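Single-stranded DNA-binding protein WHY1, chloroplastic (Arabidopsis thaliana, PDB 4KOO) binds single-stranded DNA in chloroplasts and the nucleus, guarding the plastid genome against illegitimate recombination and restraining telomerase at chromosome ends. Local coordinates at residues A[17-22]-A[52-57]; A[84-89]-A[109-114]. All blocks are in the same frame, centred on the assembly; numbering follows the deposited sequence.

Interaction 1. Residues A[17-22]-A[52-57]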
loop_
_atom_site.group_PDB
_atom_site.type_symbol
_atom_site.label_atom_id
_atom_site.label_comp_id
_atom_site.label_asym_id
_atom_site.label_seq_id
_atom_site.Cartn_x
_atom_site.Cartn_y
_atom_site.Cartn_z
ATOM N N LYS A 17 -21.461 -18.731 -3.989
ATOM C CA LYS A 17 -22.839 -18.352 -3.628
ATOM C C LYS A 17 -23.837 -19.451 -4.035
ATOM O O LYS A 17 -23.437 -20.531 -4.467
ATOM C CB LYS A 17 -23.200 -16.986 -4.225
ATOM C CG LYS A 17 -22.350 -15.862 -3.656
ATOM C CD LYS A 17 -22.741 -15.608 -2.181
ATOM C CE LYS A 17 -21.753 -14.707 -1.457
ATOM N NZ LYS A 17 -21.654 -13.418 -2.065
ATOM N N GLY A 18 -25.119 -19.173 -3.857
ATOM C CA GLY A 18 -26.168 -20.163 -4.025
ATOM C C GLY A 18 -26.248 -20.747 -5.417
ATOM O O GLY A 18 -26.393 -21.953 -5.581
ATOM N N LYS A 19 -26.126 -19.893 -6.424
ATOM C CA LYS A 19 -26.278 -20.327 -7.806
ATOM C C LYS A 19 -25.023 -20.230 -8.662
ATOM O O LYS A 19 -25.035 -20.636 -9.808
ATOM C CB LYS A 19 -27.413 -19.537 -8.449
ATOM C CG LYS A 19 -28.735 -19.712 -7.721
ATOM C CD LYS A 19 -29.169 -21.190 -7.679
ATOM C CE LYS A 19 -29.151 -21.847 -9.077
ATOM N NZ LYS A 19 -29.592 -23.288 -9.095
ATOM N N ALA A 20 -23.930 -19.718 -8.108
ATOM C CA ALA A 20 -22.743 -19.461 -8.902
ATOM C C ALA A 20 -21.532 -19.256 -8.003
ATOM O O ALA A 20 -21.677 -18.898 -6.830
ATOM C CB ALA A 20 -22.942 -18.219 -9.811
ATOM N N ALA A 21 -20.362 -19.503 -8.585
ATOM C CA ALA A 21 -19.086 -19.257 -7.945
ATOM C C ALA A 21 -18.210 -18.379 -8.850
ATOM O O ALA A 21 -18.290 -18.461 -10.082
ATOM C CB ALA A 21 -18.389 -20.585 -7.659
ATOM N N LEU A 22 -17.362 -17.573 -8.216
ATOM C CA LEU A 22 -16.362 -16.739 -8.889
ATOM C C LEU A 22 -14.973 -17.018 -8.302
ATOM O O LEU A 22 -14.796 -16.989 -7.098
ATOM C CB LEU A 22 -16.696 -15.264 -8.666
ATOM C CG LEU A 22 -15.664 -14.280 -9.205
ATOM C CD1 LEU A 22 -15.445 -14.486 -10.729
ATOM C CD2 LEU A 22 -16.091 -12.851 -8.885
ATOM N N ALA A 52 -18.661 -19.978 -12.562
ATOM C CA ALA A 52 -19.255 -21.290 -12.785
ATOM C C ALA A 52 -20.637 -21.422 -12.142
ATOM O O ALA A 52 -20.916 -20.856 -11.073
ATOM C CB ALA A 52 -18.320 -22.376 -12.271
ATOM N N PRO A 53 -21.536 -22.174 -12.806
ATOM C CA PRO A 53 -22.885 -22.364 -12.273
ATOM C C PRO A 53 -22.922 -23.421 -11.177
ATOM O O PRO A 53 -22.099 -24.333 -11.201
ATOM C CB PRO A 53 -23.656 -22.873 -13.483
ATOM C CG PRO A 53 -22.654 -23.595 -14.253
ATOM C CD PRO A 53 -21.373 -22.824 -14.119
ATOM N N SER A 54 -23.845 -23.284 -10.236
ATOM C CA SER A 54 -24.053 -24.326 -9.234
ATOM C C SER A 54 -24.521 -25.623 -9.882
ATOM O O SER A 54 -25.266 -25.603 -10.869
ATOM C CB SER A 54 -25.104 -23.900 -8.222
ATOM O OG SER A 54 -26.325 -23.560 -8.845
ATOM N N ALA A 55 -24.058 -26.730 -9.307
ATOM C CA ALA A 55 -24.512 -28.072 -9.630
ATOM C C ALA A 55 -24.739 -28.818 -8.306
ATOM O O ALA A 55 -23.986 -29.716 -7.959
ATOM C CB ALA A 55 -23.463 -28.795 -10.466
ATOM N N GLY A 56 -25.758 -28.418 -7.560
ATOM C CA GLY A 56 -26.017 -29.004 -6.258
ATOM C C GLY A 56 -25.611 -28.093 -5.116
ATOM O O GLY A 56 -25.198 -26.947 -5.335
ATOM N N VAL A 57 -25.735 -28.600 -3.891
ATOM C CA VAL A 57 -25.381 -27.820 -2.709
ATOM C C VAL A 57 -23.891 -27.514 -2.715
ATOM O O VAL A 57 -23.054 -28.420 -2.688
ATOM C CB VAL A 57 -25.759 -28.543 -1.392
ATOM C CG1 VAL A 57 -25.026 -29.884 -1.263
ATOM C CG2 VAL A 57 -25.462 -27.647 -0.192
#
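The peptide carbonyl of Lys19 is a flat group met from above by Ser54: its partner Ser54 N lies 2.9 Å from Lys19 O, yet 62° out of the carbonyl plane. The carbonyl of Ala52 is approached differently. Ala21 N sits in its plane, 2.9 Å from Ala52 O, and CA of Ala20 adds a CA-H...O contact to that oxygen at 3.2 Å. The return bond from Ala52 N to Ala21 O completes an antiparallel hydrogen-bonded pair. Beside it Ala20 and Pro53 form a non-hydrogen-bonded pair, where a proline forfeits no bond across to Ala20. Past the strand end, Ser54 OG stands between its backbone N and carbonyl carbon (chi1 56°), placed for a weak bond to Lys19 O. Lys19, bent at chi2 and chi3, folds its NZ back to give that OG another weak bond. Residues 17-22 are, by similarity, required for single-stranded DNA binding. The small methyls of Ala21 and Ala52 meet Trp62 on one face of the sheet; on the other, Ala20 and Pro53 rest on Ile135 of strand 131-139, which belongs to the second sheet.

Interaction 2. Residues A[84-89]-A[109-114]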
loop_
_atom_site.group_PDB
_atom_site.type_symbol
_atom_site.label_atom_id
_atom_site.label_comp_id
_atom_site.label_asym_id
_atom_site.label_seq_id
_atom_site.Cartn_x
_atom_site.Cartn_y
_atom_site.Cartn_z
ATOM N N ARG A 84 -21.361 3.806 -5.689
ATOM C CA ARG A 84 -22.487 3.111 -6.309
ATOM C C ARG A 84 -22.515 3.367 -7.805
ATOM O O ARG A 84 -23.584 3.363 -8.445
ATOM C CB ARG A 84 -23.821 3.550 -5.696
ATOM C CG ARG A 84 -24.065 3.000 -4.277
ATOM C CD ARG A 84 -25.531 3.211 -3.890
ATOM N NE ARG A 84 -26.360 1.988 -3.870
ATOM C CZ ARG A 84 -27.123 1.525 -4.868
ATOM N NH1 ARG A 84 -27.827 0.427 -4.669
ATOM N NH2 ARG A 84 -27.194 2.121 -6.069
ATOM N N GLU A 85 -21.334 3.566 -8.371
ATOM C CA GLU A 85 -21.192 3.690 -9.810
ATOM C C GLU A 85 -21.196 2.331 -10.522
ATOM O O GLU A 85 -20.571 1.381 -10.066
ATOM C CB GLU A 85 -19.894 4.464 -10.133
ATOM C CG GLU A 85 -19.712 4.797 -11.604
ATOM C CD GLU A 85 -18.500 5.615 -11.888
ATOM O OE1 GLU A 85 -17.763 5.908 -10.922
ATOM O OE2 GLU A 85 -18.240 5.924 -13.094
ATOM N N SER A 86 -21.863 2.261 -11.669
ATOM C CA SER A 86 -21.852 1.057 -12.487
ATOM C C SER A 86 -20.729 1.075 -13.514
ATOM O O SER A 86 -20.214 2.131 -13.891
ATOM C CB SER A 86 -23.197 0.893 -13.199
ATOM O OG SER A 86 -24.249 0.824 -12.240
ATOM N N CYS A 87 -20.319 -0.104 -13.946
ATOM C CA CYS A 87 -19.405 -0.175 -15.074
ATOM C C CYS A 87 -19.674 -1.440 -15.883
ATOM O O CYS A 87 -20.347 -2.380 -15.439
ATOM C CB CYS A 87 -17.934 -0.049 -14.677
ATOM S SG CYS A 87 -17.239 -1.345 -13.668
ATOM N N GLU A 88 -19.155 -1.426 -17.090
ATOM C CA GLU A 88 -19.423 -2.482 -18.034
ATOM C C GLU A 88 -18.226 -2.570 -18.971
ATOM O O GLU A 88 -17.706 -1.523 -19.389
ATOM C CB GLU A 88 -20.693 -2.112 -18.783
ATOM C CG GLU A 88 -21.238 -3.197 -19.644
ATOM C CD GLU A 88 -22.598 -2.825 -20.205
ATOM O OE1 GLU A 88 -22.847 -1.611 -20.429
ATOM O OE2 GLU A 88 -23.402 -3.750 -20.391
ATOM N N PHE A 89 -17.777 -3.792 -19.255
ATOM C CA PHE A 89 -16.667 -4.033 -20.137
ATOM C C PHE A 89 -17.039 -5.001 -21.246
ATOM O O PHE A 89 -17.743 -6.008 -21.011
ATOM C CB PHE A 89 -15.519 -4.664 -19.381
ATOM C CG PHE A 89 -15.100 -3.904 -18.143
ATOM C CD1 PHE A 89 -14.383 -2.742 -18.240
ATOM C CD2 PHE A 89 -15.432 -4.376 -16.893
ATOM C CE1 PHE A 89 -13.987 -2.040 -17.079
ATOM C CE2 PHE A 89 -15.026 -3.692 -15.736
ATOM C CZ PHE A 89 -14.283 -2.540 -15.851
ATOM N N VAL A 109 -20.541 -4.815 -13.684
ATOM C CA VAL A 109 -20.288 -4.706 -12.251
ATOM C C VAL A 109 -21.139 -3.533 -11.776
ATOM O O VAL A 109 -20.967 -2.413 -12.233
ATOM C CB VAL A 109 -18.801 -4.458 -11.922
ATOM C CG1 VAL A 109 -18.606 -4.339 -10.443
ATOM C CG2 VAL A 109 -17.918 -5.587 -12.447
ATOM N N GLU A 110 -22.087 -3.793 -10.882
ATOM C CA GLU A 110 -23.031 -2.758 -10.472
ATOM C C GLU A 110 -23.427 -2.967 -9.033
ATOM O O GLU A 110 -23.424 -4.090 -8.547
ATOM C CB GLU A 110 -24.315 -2.824 -11.297
ATOM C CG GLU A 110 -24.083 -2.687 -12.776
ATOM C CD GLU A 110 -25.365 -2.635 -13.576
ATOM O OE1 GLU A 110 -26.453 -2.455 -12.980
ATOM O OE2 GLU A 110 -25.266 -2.772 -14.815
ATOM N N PRO A 111 -23.834 -1.884 -8.371
ATOM C CA PRO A 111 -24.392 -2.028 -7.025
ATOM C C PRO A 111 -25.678 -2.828 -7.065
ATOM O O PRO A 111 -26.405 -2.828 -8.056
ATOM C CB PRO A 111 -24.646 -0.579 -6.577
ATOM C CG PRO A 111 -24.718 0.225 -7.792
ATOM C CD PRO A 111 -23.811 -0.472 -8.813
ATOM N N LEU A 112 -25.928 -3.556 -5.984
ATOM C CA LEU A 112 -27.180 -4.250 -5.813
ATOM C C LEU A 112 -28.298 -3.260 -5.547
ATOM O O LEU A 112 -28.105 -2.231 -4.875
ATOM C CB LEU A 112 -27.103 -5.236 -4.641
ATOM C CG LEU A 112 -26.253 -6.480 -4.881
ATOM C CD1 LEU A 112 -26.045 -7.275 -3.592
ATOM C CD2 LEU A 112 -26.874 -7.377 -5.941
ATOM N N PRO A 113 -29.486 -3.580 -6.064
ATOM C CA PRO A 113 -30.698 -2.787 -5.819
ATOM C C PRO A 113 -30.933 -2.617 -4.314
ATOM O O PRO A 113 -30.951 -3.599 -3.576
ATOM C CB PRO A 113 -31.819 -3.645 -6.438
ATOM C CG PRO A 113 -31.154 -4.567 -7.357
ATOM C CD PRO A 113 -29.772 -4.809 -6.819
ATOM N N ASP A 114 -31.089 -1.371 -3.888
ATOM C CA ASP A 114 -31.286 -1.006 -2.475
ATOM C C ASP A 114 -30.467 -1.837 -1.480
ATOM O O ASP A 114 -30.932 -2.111 -0.373
ATOM C CB ASP A 114 -32.783 -1.027 -2.084
ATOM C CG ASP A 114 -33.597 0.082 -2.771
ATOM O OD1 ASP A 114 -33.681 1.237 -2.242
ATOM O OD2 ASP A 114 -34.172 -0.226 -3.839
HETATM O O HOH W 1 -19.909 -1.358 -9.769
HETATM O O HOH W 2 -26.805 0.353 -13.359
HETATM O O HOH W 3 -23.170 -1.881 -15.926
#
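A bend at chi3 (107°) turns the guanidinium of Arg84 over the ring of Pro111, while Glu110, with CG beside its backbone N (chi1 -58°) and extended beyond, runs past Ser86. Pro111 CB lies 3.6 Å above the guanidinium plane of Arg84, over its centre, so the compact, puckered ring sets its CB and CG methylenes against one face of the flat cation. At the guanidinium edge, Arg84 NH1 comes 2.7 Å from Leu112 O, but the angle is too poor for a hydrogen bond and any attraction is probably electrostatic.

Ser86 OG rests 3.6 Å from Glu110 CG, and the carboxylate reaches farther through water. One water, 2.8 Å from Ser86 OG, gives a weak bond to Glu110 OE1; another donates to both Glu110 OE2 and Cys87 O. With an alanine here in place of Glu110, the two waters would probably lose their carboxylate mate, and Ser86, touched then mainly by Pro111 CD and the remaining CB, is likely to be freer to turn.

Backbone bonds join Cys87 and Val109 as an antiparallel hydrogen-bonded pair, whose side chains share one face of the sheet. Cys87 N lies 2.9 Å from Val109 O, and the bond from Val109 N to Cys87 O is almost straight (177°). Cys87 SG also packs against Val109 CB at 3.9 Å and touches Thr77 and Leu78 of helix 72-79, a place suited to a compact, weakly polar side chain. Glu85 turns away from the pairing, its OE1 accepting a bond from Gly82 N and forming a salt bridge to Arg141 of the second subunit. The whole is the open end of an antiparallel beta hairpin, strands 87-91 and 103-111, at the margin of one of the two four-stranded sheets of the Whirly fold.

How the interactions relate
From the N terminus, the chain first forms strand 9-16, turns through residues 17-19 and enters strand 20-33; the return along strand 39-53 brings interaction 1 together, closing a loop of 29 residues. Strand 66-70 then finishes the first sheet, and helix 72-79 leads to the second. There strands 87-91 and 103-111 pair, and interaction 2 closes a shorter loop of 19 residues. The two loops neither nest nor cross: they follow in series, each at the open end of a hairpin in its own sheet. The centres of interactions 1 and 2 are about 21 Å apart, and the nearest atoms of interactions 1 and 2 about 8 Å. The two sheets come together at interaction 1, whereas interaction 2 lies at the edge of the second.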